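Local structure of Kit ligand (Mus musculus, 2O27) at residues A[36-39]-A[40-43]; A[44-47]-A[48-52]; A[84-87]-A[88-92]; A[119-122]-A[123-127]. The protein binds the receptor tyrosine kinase KIT as a non-covalent homodimer, drawing two receptors together so that they activate each other by autophosphorylation. All blocks are in the same frame, centred on the assembly; numbering follows the deposited sequence.

Contact 1 (A[36-39]-A[40-43]); sequences VLPS and HCWL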
loop_
_atom_site.group_PDB
_atom_site.type_symbol
_atom_site.label_atom_id
_atom_site.label_comp_id
_atom_site.label_asym_id
_atom_site.label_seq_id
_atom_site.Cartn_x
_atom_site.Cartn_y
_atom_site.Cartn_z
ATOM N N VAL A 36 0.671 -20.087 20.643
ATOM C CA VAL A 36 0.934 -21.228 21.527
ATOM C C VAL A 36 -0.323 -21.897 22.087
ATOM O O VAL A 36 -0.395 -23.123 22.213
ATOM C CB VAL A 36 1.824 -20.807 22.734
ATOM C CG1 VAL A 36 3.144 -20.241 22.237
ATOM C CG2 VAL A 36 1.114 -19.780 23.581
ATOM N N LEU A 37 -1.322 -21.088 22.411
ATOM C CA LEU A 37 -2.553 -21.595 22.999
ATOM C C LEU A 37 -3.374 -22.484 22.089
ATOM O O LEU A 37 -3.299 -22.399 20.862
ATOM C CB LEU A 37 -3.410 -20.422 23.458
ATOM C CG LEU A 37 -3.866 -20.265 24.904
ATOM C CD1 LEU A 37 -2.838 -20.797 25.901
ATOM C CD2 LEU A 37 -4.137 -18.776 25.126
ATOM N N PRO A 38 -4.142 -23.400 22.687
ATOM C CA PRO A 38 -4.949 -24.245 21.809
ATOM C C PRO A 38 -6.020 -23.387 21.111
ATOM O O PRO A 38 -6.644 -22.508 21.715
ATOM C CB PRO A 38 -5.520 -25.305 22.763
ATOM C CG PRO A 38 -5.302 -24.721 24.160
ATOM C CD PRO A 38 -4.024 -23.989 24.030
ATOM N N SER A 39 -6.193 -23.656 19.824
ATOM C CA SER A 39 -7.121 -22.953 18.946
ATOM C C SER A 39 -8.465 -22.495 19.523
ATOM O O SER A 39 -8.840 -21.326 19.359
ATOM C CB SER A 39 -7.334 -23.800 17.686
ATOM O OG SER A 39 -8.674 -23.763 17.263
ATOM N N HIS A 40 -9.178 -23.379 20.214
ATOM C CA HIS A 40 -10.487 -23.006 20.768
ATOM C C HIS A 40 -10.387 -21.828 21.731
ATOM O O HIS A 40 -11.402 -21.245 22.114
ATOM C CB HIS A 40 -11.125 -24.175 21.519
ATOM C CG HIS A 40 -10.552 -24.389 22.883
ATOM N ND1 HIS A 40 -9.469 -25.206 23.115
ATOM C CD2 HIS A 40 -10.862 -23.828 24.076
ATOM C CE1 HIS A 40 -9.133 -25.138 24.392
ATOM N NE2 HIS A 40 -9.962 -24.307 24.998
ATOM N N CYS A 41 -9.166 -21.501 22.146
ATOM C CA CYS A 41 -8.951 -20.388 23.068
ATOM C C CYS A 41 -8.904 -19.039 22.361
ATOM O O CYS A 41 -9.229 -18.016 22.953
ATOM C CB CYS A 41 -7.624 -20.544 23.812
ATOM S SG CYS A 41 -7.495 -21.964 24.947
ATOM N N TRP A 42 -8.507 -19.032 21.094
ATOM C CA TRP A 42 -8.353 -17.763 20.405
ATOM C C TRP A 42 -9.013 -17.571 19.038
ATOM O O TRP A 42 -9.165 -16.438 18.601
ATOM C CB TRP A 42 -6.849 -17.465 20.273
ATOM C CG TRP A 42 -6.066 -18.570 19.620
ATOM C CD1 TRP A 42 -5.384 -19.586 20.246
ATOM C CD2 TRP A 42 -5.871 -18.770 18.205
ATOM N NE1 TRP A 42 -4.781 -20.399 19.312
ATOM C CE2 TRP A 42 -5.062 -19.926 18.053
ATOM C CE3 TRP A 42 -6.305 -18.089 17.057
ATOM C CZ2 TRP A 42 -4.673 -20.409 16.795
ATOM C CZ3 TRP A 42 -5.916 -18.570 15.802
ATOM C CH2 TRP A 42 -5.106 -19.724 15.686
ATOM N N LEU A 43 -9.395 -18.656 18.370
ATOM C CA LEU A 43 -9.967 -18.548 17.034
ATOM C C LEU A 43 -11.111 -17.558 16.843
ATOM O O LEU A 43 -11.054 -16.712 15.943
ATOM C CB LEU A 43 -10.430 -19.905 16.516
ATOM C CG LEU A 43 -9.879 -20.307 15.142
ATOM C CD1 LEU A 43 -10.884 -21.211 14.450
ATOM C CD2 LEU A 43 -9.594 -19.086 14.294
#
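Trp42 and Leu37 meet through the one side-chain hydrogen bond of this turn: the indole NE1 gives its hydrogen to Leu37 O at 2.9 Å. The carbonyl oxygen lies in the plane of the indole, but the N-H arrives from above the plane of the peptide. A chi1 of 54°, which sets CG between the backbone N and the carbonyl carbon, folds the ring back over the preceding loop. Two backbone bonds converge on Ser39 O, from Trp42 N and from Leu43 N, the latter nearly straight at 170°. Trp42 occupies the N-cap position, right before helix 43-58.

Apolar contacts fill in the rest. Ser39 CA sits over one face of the indole as a CH-pi contact, 3.9 Å from the centroid of the five-membered ring. Pro38 CG rests on Cys41 SG at 3.6 Å, and Leu37 CG approaches Cys41 CB at 3.9 Å. Proline and leucine both pack on the half-cystine, which is bonded to Cys136.

Indole suits this place because it joins a broad apolar surface to a single N-H. Buried against Ser120 and Ala123 of helix 110-124, Trp42 spends that N-H on a loop carbonyl, so its polar edge is satisfied inside the protein.

Contact 2 (A[44-47]-A[48-52]); sequences RDMV and IQLSL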
loop_
_atom_site.group_PDB
_atom_site.type_symbol
_atom_site.label_atom_id
_atom_site.label_comp_id
_atom_site.label_asym_id
_atom_site.label_seq_id
_atom_site.Cartn_x
_atom_site.Cartn_y
_atom_site.Cartn_z
ATOM N N ARG A 44 -12.153 -17.684 17.658
ATOM C CA ARG A 44 -13.304 -16.813 17.550
ATOM C C ARG A 44 -12.928 -15.335 17.612
ATOM O O ARG A 44 -13.365 -14.528 16.771
ATOM C CB ARG A 44 -14.321 -17.150 18.640
ATOM C CG ARG A 44 -15.606 -16.352 18.577
ATOM C CD ARG A 44 -15.604 -15.292 19.655
ATOM N NE ARG A 44 -16.819 -14.482 19.723
ATOM C CZ ARG A 44 -16.943 -13.447 20.550
ATOM N NH1 ARG A 44 -15.934 -13.136 21.352
ATOM N NH2 ARG A 44 -18.046 -12.710 20.564
ATOM N N ASP A 45 -12.135 -14.979 18.614
ATOM C CA ASP A 45 -11.716 -13.606 18.761
ATOM C C ASP A 45 -10.846 -13.182 17.583
ATOM O O ASP A 45 -11.031 -12.102 17.047
ATOM C CB ASP A 45 -10.940 -13.409 20.061
ATOM C CG ASP A 45 -11.830 -13.482 21.284
ATOM O OD1 ASP A 45 -12.959 -12.983 21.221
ATOM O OD2 ASP A 45 -11.404 -14.021 22.316
ATOM N N MET A 46 -9.916 -14.040 17.175
ATOM C CA MET A 46 -9.026 -13.697 16.071
ATOM C C MET A 46 -9.750 -13.498 14.744
ATOM O O MET A 46 -9.382 -12.633 13.945
ATOM C CB MET A 46 -7.942 -14.760 15.893
ATOM C CG MET A 46 -6.617 -14.403 16.588
ATOM S SD MET A 46 -5.872 -12.842 15.986
ATOM C CE MET A 46 -5.795 -13.175 14.268
ATOM N N VAL A 47 -10.768 -14.321 14.514
ATOM C CA VAL A 47 -11.536 -14.225 13.292
ATOM C C VAL A 47 -12.288 -12.884 13.335
ATOM O O VAL A 47 -12.423 -12.205 12.322
ATOM C CB VAL A 47 -12.488 -15.446 13.163
ATOM C CG1 VAL A 47 -13.770 -15.226 13.934
ATOM C CG2 VAL A 47 -12.719 -15.754 11.719
ATOM N N ILE A 48 -12.742 -12.487 14.515
ATOM C CA ILE A 48 -13.448 -11.219 14.642
ATOM C C ILE A 48 -12.462 -10.071 14.364
ATOM O O ILE A 48 -12.800 -9.123 13.648
ATOM C CB ILE A 48 -14.097 -11.077 16.055
ATOM C CG1 ILE A 48 -15.370 -11.931 16.126
ATOM C CG2 ILE A 48 -14.429 -9.632 16.356
ATOM C CD1 ILE A 48 -16.033 -11.968 17.548
ATOM N N GLN A 49 -11.243 -10.176 14.900
ATOM C CA GLN A 49 -10.211 -9.149 14.704
ATOM C C GLN A 49 -9.766 -9.041 13.234
ATOM O O GLN A 49 -9.514 -7.958 12.730
ATOM C CB GLN A 49 -8.989 -9.442 15.588
ATOM C CG GLN A 49 -9.220 -9.289 17.084
ATOM C CD GLN A 49 -9.965 -8.000 17.449
ATOM O OE1 GLN A 49 -9.696 -6.929 16.905
ATOM N NE2 GLN A 49 -10.905 -8.108 18.377
ATOM N N LEU A 50 -9.663 -10.169 12.547
ATOM C CA LEU A 50 -9.248 -10.127 11.163
ATOM C C LEU A 50 -10.326 -9.408 10.369
ATOM O O LEU A 50 -10.018 -8.592 9.510
ATOM C CB LEU A 50 -9.026 -11.541 10.625
ATOM C CG LEU A 50 -7.756 -12.170 11.199
ATOM C CD1 LEU A 50 -7.708 -13.693 10.898
ATOM C CD2 LEU A 50 -6.529 -11.433 10.614
ATOM N N SER A 51 -11.580 -9.711 10.686
ATOM C CA SER A 51 -12.725 -9.106 10.023
ATOM C C SER A 51 -12.633 -7.576 10.151
ATOM O O SER A 51 -12.769 -6.871 9.161
ATOM C CB SER A 51 -14.012 -9.624 10.659
ATOM O OG SER A 51 -15.161 -9.059 10.057
ATOM N N LEU A 52 -12.403 -7.074 11.366
ATOM C CA LEU A 52 -12.256 -5.637 11.575
ATOM C C LEU A 52 -11.092 -5.079 10.732
ATOM O O LEU A 52 -11.272 -4.104 10.022
ATOM C CB LEU A 52 -12.000 -5.313 13.051
ATOM C CG LEU A 52 -13.048 -5.584 14.145
ATOM C CD1 LEU A 52 -12.591 -4.863 15.430
ATOM C CD2 LEU A 52 -14.434 -5.093 13.727
HETATM O O HOH W 1 -12.744 -10.305 19.695
#
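Side chains one turn apart along helix 43-58, one of the helices of the four-helix-bundle cytokine fold, pack on each other here: Arg44 with Ile48, and Met46 with Leu50. Four backbone bonds from residue i+4 to residue i hold the turn, among them Gln49 N to Asp45 O at 2.9 Å.

The methyl CD1 of Ile48 lies over one face of the Arg44 guanidinium, toward its rim, 3.4 Å from Arg44 NE. Arg44 gets there with CG anti to the backbone N (chi1 -177°), and the bend at chi2 carries the chain across the end of the isoleucine. Its NH1 makes a weak bond, part of a salt bridge, to Asp45 OD1 at 3.0 Å, while NE pairs with Glu89 of helix 70-91. A water then links Asp45 OD1, to which it donates, with Gln49 NE2, from which it accepts; Gln49 OE1 is bound by Asn29.

Met46 and Leu50 belong to the buried side. Bends at chi2 and chi3 curl the flexible thioether until CE touches Leu50 CG at 3.8 Å, and both side chains also meet Ser120 of helix 110-124.

The guanidinium thus uses its face for an aliphatic contact and its N-H groups for two carboxylates. Pairing with Asp45 of its own helix and Glu89 of helix 70-91 probably helps hold the guanidinium in place and ties the two helices together.

Contact 3 (A[84-87]-A[88-92]); sequences LVLC and MEENA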
loop_
_atom_site.group_PDB
_atom_site.type_symbol
_atom_site.label_atom_id
_atom_site.label_comp_id
_atom_site.label_asym_id
_atom_site.label_seq_id
_atom_site.Cartn_x
_atom_site.Cartn_y
_atom_site.Cartn_z
ATOM N N LEU A 84 -16.780 -17.152 8.350
ATOM C CA LEU A 84 -16.077 -17.734 9.492
ATOM C C LEU A 84 -16.558 -17.138 10.812
ATOM O O LEU A 84 -16.668 -17.859 11.808
ATOM C CB LEU A 84 -14.559 -17.568 9.363
ATOM C CG LEU A 84 -13.917 -18.350 8.212
ATOM C CD1 LEU A 84 -12.399 -18.152 8.225
ATOM C CD2 LEU A 84 -14.248 -19.828 8.357
ATOM N N VAL A 85 -16.849 -15.838 10.827
ATOM C CA VAL A 85 -17.330 -15.195 12.053
ATOM C C VAL A 85 -18.706 -15.755 12.408
ATOM O O VAL A 85 -18.988 -16.039 13.572
ATOM C CB VAL A 85 -17.473 -13.653 11.916
ATOM C CG1 VAL A 85 -18.181 -13.110 13.129
ATOM C CG2 VAL A 85 -16.103 -12.989 11.757
ATOM N N LEU A 86 -19.561 -15.882 11.396
ATOM C CA LEU A 86 -20.906 -16.421 11.589
ATOM C C LEU A 86 -20.793 -17.799 12.275
ATOM O O LEU A 86 -21.416 -18.069 13.321
ATOM C CB LEU A 86 -21.592 -16.576 10.231
ATOM C CG LEU A 86 -23.116 -16.481 10.134
ATOM C CD1 LEU A 86 -23.564 -17.123 8.822
ATOM C CD2 LEU A 86 -23.769 -17.147 11.332
ATOM N N CYS A 87 -19.976 -18.659 11.679
ATOM C CA CYS A 87 -19.751 -20.002 12.204
ATOM C C CYS A 87 -19.280 -19.975 13.670
ATOM O O CYS A 87 -19.880 -20.610 14.538
ATOM C CB CYS A 87 -18.726 -20.718 11.318
ATOM S SG CYS A 87 -18.285 -22.435 11.755
ATOM N N MET A 88 -18.215 -19.232 13.957
ATOM C CA MET A 88 -17.709 -19.179 15.326
ATOM C C MET A 88 -18.668 -18.529 16.321
ATOM O O MET A 88 -18.749 -18.948 17.469
ATOM C CB MET A 88 -16.358 -18.460 15.373
ATOM C CG MET A 88 -15.231 -19.175 14.616
ATOM S SD MET A 88 -14.636 -20.691 15.389
ATOM C CE MET A 88 -15.660 -21.935 14.608
ATOM N N GLU A 89 -19.406 -17.513 15.894
ATOM C CA GLU A 89 -20.322 -16.843 16.804
ATOM C C GLU A 89 -21.524 -17.738 17.115
ATOM O O GLU A 89 -21.979 -17.819 18.250
ATOM C CB GLU A 89 -20.796 -15.525 16.192
ATOM C CG GLU A 89 -21.326 -14.553 17.214
ATOM C CD GLU A 89 -20.272 -14.195 18.241
ATOM O OE1 GLU A 89 -19.092 -14.493 18.006
ATOM O OE2 GLU A 89 -20.615 -13.609 19.278
ATOM N N GLU A 90 -22.026 -18.407 16.088
ATOM C CA GLU A 90 -23.160 -19.310 16.212
ATOM C C GLU A 90 -22.838 -20.481 17.150
ATOM O O GLU A 90 -23.743 -21.120 17.689
ATOM C CB GLU A 90 -23.524 -19.855 14.827
ATOM C CG GLU A 90 -24.829 -20.622 14.769
ATOM C CD GLU A 90 -26.043 -19.711 14.713
ATOM O OE1 GLU A 90 -27.155 -20.202 14.986
ATOM O OE2 GLU A 90 -25.887 -18.514 14.387
ATOM N N ASN A 91 -21.551 -20.760 17.348
ATOM C CA ASN A 91 -21.136 -21.875 18.201
ATOM C C ASN A 91 -20.210 -21.473 19.347
ATOM O O ASN A 91 -19.683 -22.338 20.046
ATOM C CB ASN A 91 -20.419 -22.943 17.366
ATOM C CG ASN A 91 -21.200 -23.359 16.129
ATOM O OD1 ASN A 91 -20.659 -24.018 15.241
ATOM N ND2 ASN A 91 -22.474 -22.985 16.066
ATOM N N ALA A 92 -20.004 -20.175 19.540
ATOM C CA ALA A 92 -19.119 -19.698 20.597
ATOM C C ALA A 92 -19.587 -20.108 21.989
ATOM O O ALA A 92 -20.783 -20.260 22.231
ATOM C CB ALA A 92 -18.992 -18.182 20.521
#
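Cys87 and Met88 are brought together by their torsions: Cys87 holds SG anti to its own nitrogen (chi1 -179°), while Met88 bends at chi2 and again at chi3, at 92°. The second bend turns the methyl back toward the half-cystine, leaving Met88 CE 3.9 Å from Cys87 SG. The methyl and the disulfide sulfur make an apolar contact, buried against Phe124 of helix 110-124. The long unbranched methionine can shape itself to fit there, whereas the short cysteine is tied to Cys2 by its disulfide.

On the exposed side, Leu86 and Glu90 lie alongside each other, pointing the same way, with Leu86 CD2 4.0 Å from Glu90 OE2. Such a loose contact suits a helix surface, where the carboxylate need not be buried.

The backbone records the approach of the helix end. Met88 N bonds to Leu84 O at 3.0 Å with an N-H...O angle of 172°, and Glu89 N and Glu90 N bond to Val85 O and Leu86 O. The next bond, Asn91 N to Cys87 O, is stretched to 3.3 Å and weak.

A helix with one apolar side packed on its neighbours and the other facing solvent is what the four-helix-bundle cytokine fold is built from; the Cys2-Cys87 disulfide adds a covalent tie to the N-terminal segment of stem cell factor.

Contact 4 (A[119-122]-A[123-127]); sequences RSID and AFKDF
Asp122 and Lys125 form an i to i+3 salt bridge at the C-terminal end of helix 110-124, one of the helices of the four-helix cytokine bundle. The two side chains lie next to each other and point the same way. Asp122 OD1 stands 3.5 Å from Lys125 NZ, so the charges attract at rather long range, and the lysine brings its CE closer to that oxygen than its nitrogen. A bend at chi3 (-55°) turns the end of the lysine chain back toward the aspartate. Long and flexible, lysine suits a solvent-facing helix end, where its aliphatic part can lie along the backbone while its ammonium reaches an acid.

Backbone hydrogen bonds show how the helix finishes. Ala123 N and Phe124 N still bond to Arg119 O and Ser120 O, four residues earlier. Lys125 N divides itself between two acceptors: Ile121 O at 3.0 Å, and Asp122 O at 2.8 Å through a weak, strongly bent bond. Asp126 N then turns to Ala123 O, three residues before it.

Apolar packing is left to the inward side. Ile121 and Phe124 both meet Leu84 of helix 70-91, and the phenylalanine ring also reaches Leu43, Cys87 and Met88, a spread of partners that suits its large flat surface. Small Ser120 lets its helix lie against Met46 and Leu50 of helix 43-58, its hydroxyl hydrogen-bonded to Ile116 O of its own helix. Beside the last turn, the lysine chain grazes the backbone, with Lys125 CG 3.2 Å from Ile121 O.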
loop_
_atom_site.group_PDB
_atom_site.type_symbol
_atom_site.label_atom_id
_atom_site.label_comp_id
_atom_site.label_asym_id
_atom_site.label_seq_id
_atom_site.Cartn_x
_atom_site.Cartn_y
_atom_site.Cartn_z
ATOM N N ARG A 119 -2.821 -18.720 9.003
ATOM C CA ARG A 119 -2.745 -19.592 10.162
ATOM C C ARG A 119 -4.090 -19.678 10.883
ATOM O O ARG A 119 -4.416 -20.725 11.422
ATOM C CB ARG A 119 -1.626 -19.134 11.106
ATOM C CG ARG A 119 -0.237 -19.467 10.549
ATOM C CD ARG A 119 0.923 -19.046 11.452
ATOM N NE ARG A 119 1.349 -17.663 11.240
ATOM C CZ ARG A 119 2.541 -17.183 11.592
ATOM N NH1 ARG A 119 3.435 -17.976 12.171
ATOM N NH2 ARG A 119 2.841 -15.910 11.366
ATOM N N SER A 120 -4.877 -18.599 10.885
ATOM C CA SER A 120 -6.188 -18.637 11.536
ATOM C C SER A 120 -7.103 -19.539 10.716
ATOM O O SER A 120 -7.845 -20.360 11.247
ATOM C CB SER A 120 -6.816 -17.239 11.624
ATOM O OG SER A 120 -6.179 -16.441 12.604
ATOM N N ILE A 121 -7.049 -19.365 9.407
ATOM C CA ILE A 121 -7.854 -20.166 8.508
ATOM C C ILE A 121 -7.552 -21.644 8.703
ATOM O O ILE A 121 -8.465 -22.461 8.805
ATOM C CB ILE A 121 -7.572 -19.786 7.058
ATOM C CG1 ILE A 121 -8.048 -18.352 6.815
ATOM C CG2 ILE A 121 -8.231 -20.785 6.117
ATOM C CD1 ILE A 121 -9.531 -18.128 7.102
ATOM N N ASP A 122 -6.268 -21.980 8.760
ATOM C CA ASP A 122 -5.870 -23.366 8.941
ATOM C C ASP A 122 -6.390 -23.910 10.253
ATOM O O ASP A 122 -6.900 -25.024 10.303
ATOM C CB ASP A 122 -4.349 -23.507 8.871
ATOM C CG ASP A 122 -3.816 -23.273 7.472
ATOM O OD1 ASP A 122 -4.593 -23.453 6.512
ATOM O OD2 ASP A 122 -2.626 -22.921 7.327
ATOM N N ALA A 123 -6.276 -23.113 11.309
ATOM C CA ALA A 123 -6.752 -23.518 12.619
ATOM C C ALA A 123 -8.243 -23.831 12.538
ATOM O O ALA A 123 -8.734 -24.765 13.170
ATOM C CB ALA A 123 -6.503 -22.414 13.620
ATOM N N PHE A 124 -8.962 -23.030 11.760
ATOM C CA PHE A 124 -10.391 -23.227 11.582
ATOM C C PHE A 124 -10.591 -24.565 10.908
ATOM O O PHE A 124 -11.530 -25.281 11.212
ATOM C CB PHE A 124 -10.976 -22.126 10.699
ATOM C CG PHE A 124 -12.447 -22.269 10.452
ATOM C CD1 PHE A 124 -13.368 -21.952 11.446
ATOM C CD2 PHE A 124 -12.918 -22.723 9.221
ATOM C CE1 PHE A 124 -14.736 -22.082 11.219
ATOM C CE2 PHE A 124 -14.282 -22.860 8.981
ATOM C CZ PHE A 124 -15.194 -22.539 9.981
ATOM N N LYS A 125 -9.687 -24.905 9.996
ATOM C CA LYS A 125 -9.777 -26.157 9.259
ATOM C C LYS A 125 -9.486 -27.399 10.096
ATOM O O LYS A 125 -9.450 -28.505 9.564
ATOM C CB LYS A 125 -8.826 -26.140 8.059
ATOM C CG LYS A 125 -9.081 -25.027 7.052
ATOM C CD LYS A 125 -8.380 -25.320 5.729
ATOM C CE LYS A 125 -6.886 -25.561 5.927
ATOM N NZ LYS A 125 -6.205 -26.017 4.679
ATOM N N ASP A 126 -9.279 -27.230 11.396
ATOM C CA ASP A 126 -8.982 -28.378 12.250
ATOM C C ASP A 126 -9.533 -28.153 13.644
ATOM O O ASP A 126 -9.061 -28.737 14.618
ATOM C CB ASP A 126 -7.470 -28.600 12.327
ATOM C CG ASP A 126 -6.817 -28.663 10.958
ATOM O OD1 ASP A 126 -7.213 -29.527 10.143
ATOM O OD2 ASP A 126 -5.905 -27.849 10.697
ATOM N N PHE A 127 -10.540 -27.298 13.727
ATOM C CA PHE A 127 -11.171 -26.977 14.993
ATOM C C PHE A 127 -11.926 -28.188 15.525
ATOM O O PHE A 127 -11.437 -29.313 15.458
ATOM C CB PHE A 127 -12.134 -25.811 14.802
ATOM C CG PHE A 127 -12.639 -25.232 16.083
ATOM C CD1 PHE A 127 -11.784 -24.531 16.922
ATOM C CD2 PHE A 127 -13.974 -25.376 16.448
ATOM C CE1 PHE A 127 -12.251 -23.978 18.109
ATOM C CE2 PHE A 127 -14.453 -24.829 17.630
ATOM C CZ PHE A 127 -13.590 -24.127 18.464
#

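In the fold
Along the chain the contacts come in numerical order: contact 1 leads directly into helix 43-58, which carries contact 2, and helices 70-91 and 110-124 then bring contacts 3 and 4. Their centres lie about 10 to 15 Å apart, contacts 1 and 4 being the nearest pair. Contacts 2 and 3, about 11 Å apart between centres, are joined by a salt bridge and by apolar packing, while contact 4 sets an aromatic ring against contacts 1 and 3. Three helices and the entry loop of one thus share an apolar core within the stem cell factor domain, with disulfides at Cys41 and Cys87 tying in both ends of the modelled chain.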